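PDB 3BDI: AB hydrolase-1 domain-containing protein, which is of uncharacterised function but, as an alpha/beta hydrolase of the ABHD14 family, probably acts as a serine hydrolase. Local coordinates for residues 175-180 with 197-202. Numbering follows the deposited sequence.
Sequences GSRLEI and VRITVD
Arg177 on the edge strand 177-181 reaches across to Asp202 on helix 193-205 and forms a salt bridge. The shorter bond, Arg177 NH1 to Asp202 OD2, is 2.7 Å long and bent, with 136° at the hydrogen. It uses the anti lone pair of that oxygen, and OD2 is tilted from the guanidinium plane. A second bond, Arg177 NH2 to Asp202 OD2, is weak at 3.2 Å. The guanidinium and carboxylate planes stand 79° apart, so the pair meets crosswise and not as a flat two-oxygen fork. Glu179 has two conformers, and one is described here. Beneath the polar layer, its CG packs against CG2 of Ile199, with Glu179 CG to Ile199 CG2 at 3.7 Å. Ile199 O lies over one face of the guanidinium, 4.0 Å from Arg177 NH2.

Arg177 reaches the helix because its chain is extended from CG to NE, with CG anti to the backbone N (chi1 167°). Glu179, two residues on along the strand, takes the NE and NH2 edge of the same guanidinium. Glu179 OE2 accepts from Arg177 NE at 2.9 Å and from Arg177 NH2 at 3.0 Å. Both nitrogens come from the same face of the carboxylate, and OE2 lies in the guanidinium plane. A water links Glu179 OE2 to Arg198 NH2, which also pairs with Glu195. Backbone hydrogen bonds join Arg177 and Glu179 to strand 150-155, whose Leu151 touches both side chains.

Were Arg177 replaced by an alanine, Asp202 and Glu179 would probably lose the positive partner they share.

The contact joins the last strand of the alpha/beta hydrolase sheet to the C-terminal helix; residues 197-202 run nearly antiparallel to residues 177-180. In this conformer, one cation between two carboxylates probably offsets their mutual repulsion and favours their ionised forms.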
ATOM      1  N   GLY A 175       9.047   7.940  14.540  1.00 17.26           N
ATOM      2  CA  GLY A 175       9.620   6.597  14.329  1.00 19.17           C
ATOM      3  C   GLY A 175       9.646   6.142  12.886  1.00 19.50           C
ATOM      4  O   GLY A 175      10.285   5.070  12.563  1.00 19.05           O
ATOM      5  N   SER A 176       8.951   6.903  12.013  1.00 18.80           N
ATOM      6  CA  SER A 176       8.988   6.618  10.570  1.00 14.31           C
ATOM      7  C   SER A 176      10.417   6.491  10.084  1.00 16.43           C
ATOM      8  O   SER A 176      11.340   7.142  10.629  1.00 20.46           O
ATOM      9  CB  SER A 176       8.167   7.627   9.746  1.00 15.21           C
ATOM     10  OG  SER A 176       8.694   8.947   9.746  1.00 16.36           O
ATOM     11  N   ARG A 177      10.637   5.544   9.172  1.00 15.34           N
ATOM     12  CA  ARG A 177      11.944   5.281   8.489  1.00 15.54           C
ATOM     13  C   ARG A 177      11.758   5.948   7.075  1.00 16.25           C
ATOM     14  O   ARG A 177      10.873   5.548   6.356  1.00 14.28           O
ATOM     15  CB  ARG A 177      12.209   3.739   8.351  1.00 15.89           C
ATOM     16  CG  ARG A 177      13.346   3.342   7.409  1.00 14.30           C
ATOM     17  CD  ARG A 177      13.753   1.845   7.610  1.00 16.53           C
ATOM     18  NE  ARG A 177      14.725   1.469   6.602  1.00 14.16           N
ATOM     19  CZ  ARG A 177      15.023   0.167   6.365  1.00 20.96           C
ATOM     20  NH1 ARG A 177      14.494  -0.815   7.120  1.00 19.73           N
ATOM     21  NH2 ARG A 177      15.959  -0.151   5.495  1.00 20.75           N
ATOM     22  N   LEU A 178      12.515   7.005   6.741  1.00 15.50           N
ATOM     23  CA  LEU A 178      12.542   7.586   5.359  1.00 12.77           C
ATOM     24  C   LEU A 178      13.725   7.051   4.584  1.00 14.36           C
ATOM     25  O   LEU A 178      14.875   7.143   5.030  1.00 14.68           O
ATOM     26  CB  LEU A 178      12.644   9.110   5.368  1.00 14.40           C
ATOM     27  CG  LEU A 178      12.778   9.835   4.022  1.00 14.99           C
ATOM     28  CD1 LEU A 178      11.566   9.473   3.125  1.00 13.65           C
ATOM     29  CD2 LEU A 178      12.938  11.343   4.216  1.00 18.15           C
ATOM     30  N   GLU A 179      13.454   6.497   3.426  0.50 11.13           N
ATOM     31  CA  GLU A 179      14.514   6.085   2.533  0.50 11.02           C
ATOM     32  C   GLU A 179      14.382   6.714   1.142  0.50 10.47           C
ATOM     33  O   GLU A 179      13.415   6.530   0.528  0.50  9.71           O
ATOM     34  CB  GLU A 179      14.543   4.588   2.404  0.50 11.05           C
ATOM     35  CG  GLU A 179      14.593   3.787   3.796  0.50 10.59           C
ATOM     36  CD  GLU A 179      15.900   3.739   4.683  0.50 24.99           C
ATOM     37  OE1 GLU A 179      16.188   4.555   5.584  0.50 14.68           O
ATOM     38  OE2 GLU A 179      16.487   2.727   4.693  0.50 17.16           O
ATOM     39  N   ILE A 180      15.405   7.433   0.690  0.50 11.09           N
ATOM     40  CA  ILE A 180      15.368   8.057  -0.609  0.50 11.28           C
ATOM     41  C   ILE A 180      16.267   7.208  -1.515  0.50 11.47           C
ATOM     42  O   ILE A 180      17.465   7.034  -1.258  0.50 12.43           O
ATOM     43  CB  ILE A 180      15.804   9.576  -0.552  0.50 10.34           C
ATOM     44  CG1 ILE A 180      14.872  10.414   0.351  0.50 11.06           C
ATOM     45  CG2 ILE A 180      15.776  10.167  -1.931  0.50 11.96           C
ATOM     46  CD1 ILE A 180      15.356  11.845   0.644  0.50 12.78           C
ATOM     47  N   VAL A 197      12.977  -3.720  -3.107  1.00  9.87           N
ATOM     48  CA  VAL A 197      12.848  -4.955  -2.387  1.00 10.08           C
ATOM     49  C   VAL A 197      13.787  -4.994  -1.195  1.00 10.56           C
ATOM     50  O   VAL A 197      13.368  -5.380  -0.087  1.00 11.20           O
ATOM     51  CB  VAL A 197      13.071  -6.139  -3.300  1.00 11.32           C
ATOM     52  CG1 VAL A 197      13.273  -7.430  -2.526  1.00 12.12           C
ATOM     53  CG2 VAL A 197      11.878  -6.259  -4.260  1.00 12.61           C
ATOM     54  N   ARG A 198      15.031  -4.581  -1.362  1.00  9.92           N
ATOM     55  CA  ARG A 198      15.989  -4.686  -0.246  1.00 12.49           C
ATOM     56  C   ARG A 198      15.491  -3.878   0.942  1.00 11.31           C
ATOM     57  O   ARG A 198      15.498  -4.343   2.087  1.00 11.96           O
ATOM     58  CB  ARG A 198      17.351  -4.174  -0.696  1.00 12.71           C
ATOM     59  CG  ARG A 198      18.459  -4.446   0.318  1.00 16.67           C
ATOM     60  CD  ARG A 198      19.810  -3.886  -0.102  1.00 17.23           C
ATOM     61  NE  ARG A 198      19.840  -2.423  -0.073  1.00 20.46           N
ATOM     62  CZ  ARG A 198      19.862  -1.675   1.031  1.00 30.19           C
ATOM     63  NH1 ARG A 198      19.878  -2.230   2.238  1.00 35.91           N
ATOM     64  NH2 ARG A 198      19.881  -0.353   0.932  1.00 30.22           N
ATOM     65  N   ILE A 199      15.044  -2.655   0.679  1.00 11.30           N
ATOM     66  CA  ILE A 199      14.619  -1.738   1.729  1.00 11.68           C
ATOM     67  C   ILE A 199      13.302  -2.216   2.365  1.00 10.72           C
ATOM     68  O   ILE A 199      13.146  -2.220   3.603  1.00 12.27           O
ATOM     69  CB  ILE A 199      14.456  -0.299   1.193  1.00 14.20           C
ATOM     70  CG1 ILE A 199      15.816   0.296   0.830  1.00 15.01           C
ATOM     71  CG2 ILE A 199      13.678   0.599   2.200  1.00 19.52           C
ATOM     72  CD1 ILE A 199      15.629   1.442  -0.172  1.00 20.96           C
ATOM     73  N   THR A 200      12.307  -2.616   1.553  1.00 10.91           N
ATOM     74  CA  THR A 200      11.023  -3.008   2.103  1.00  8.87           C
ATOM     75  C   THR A 200      11.100  -4.337   2.845  1.00  9.57           C
ATOM     76  O   THR A 200      10.500  -4.492   3.891  1.00  9.75           O
ATOM     77  CB  THR A 200       9.883  -3.015   1.080  1.00 10.18           C
ATOM     78  OG1 THR A 200      10.203  -3.917  -0.005  1.00 11.23           O
ATOM     79  CG2 THR A 200       9.551  -1.561   0.598  1.00 12.84           C
ATOM     80  N   VAL A 201      11.875  -5.292   2.346  1.00  9.62           N
ATOM     81  CA  VAL A 201      12.087  -6.537   3.057  1.00  8.32           C
ATOM     82  C   VAL A 201      12.778  -6.283   4.406  1.00  8.84           C
ATOM     83  O   VAL A 201      12.419  -6.884   5.421  1.00 10.09           O
ATOM     84  CB  VAL A 201      12.857  -7.562   2.193  1.00 10.55           C
ATOM     85  CG1 VAL A 201      13.391  -8.743   3.036  1.00 12.59           C
ATOM     86  CG2 VAL A 201      11.960  -8.072   1.059  1.00 11.11           C
ATOM     87  N   ASP A 202      13.793  -5.420   4.414  1.00  9.81           N
ATOM     88  CA  ASP A 202      14.473  -5.134   5.667  1.00 10.93           C
ATOM     89  C   ASP A 202      13.494  -4.524   6.698  1.00 10.95           C
ATOM     90  O   ASP A 202      13.478  -4.913   7.877  1.00 11.36           O
ATOM     91  CB  ASP A 202      15.616  -4.189   5.414  1.00 11.43           C
ATOM     92  CG  ASP A 202      16.409  -3.945   6.622  1.00 19.29           C
ATOM     93  OD1 ASP A 202      17.183  -4.850   7.045  1.00 18.64           O
ATOM     94  OD2 ASP A 202      16.208  -2.877   7.176  1.00 19.54           O
TER
HETATM   95  O   HOH W   1      19.043   1.282   3.498  1.00 40.78           O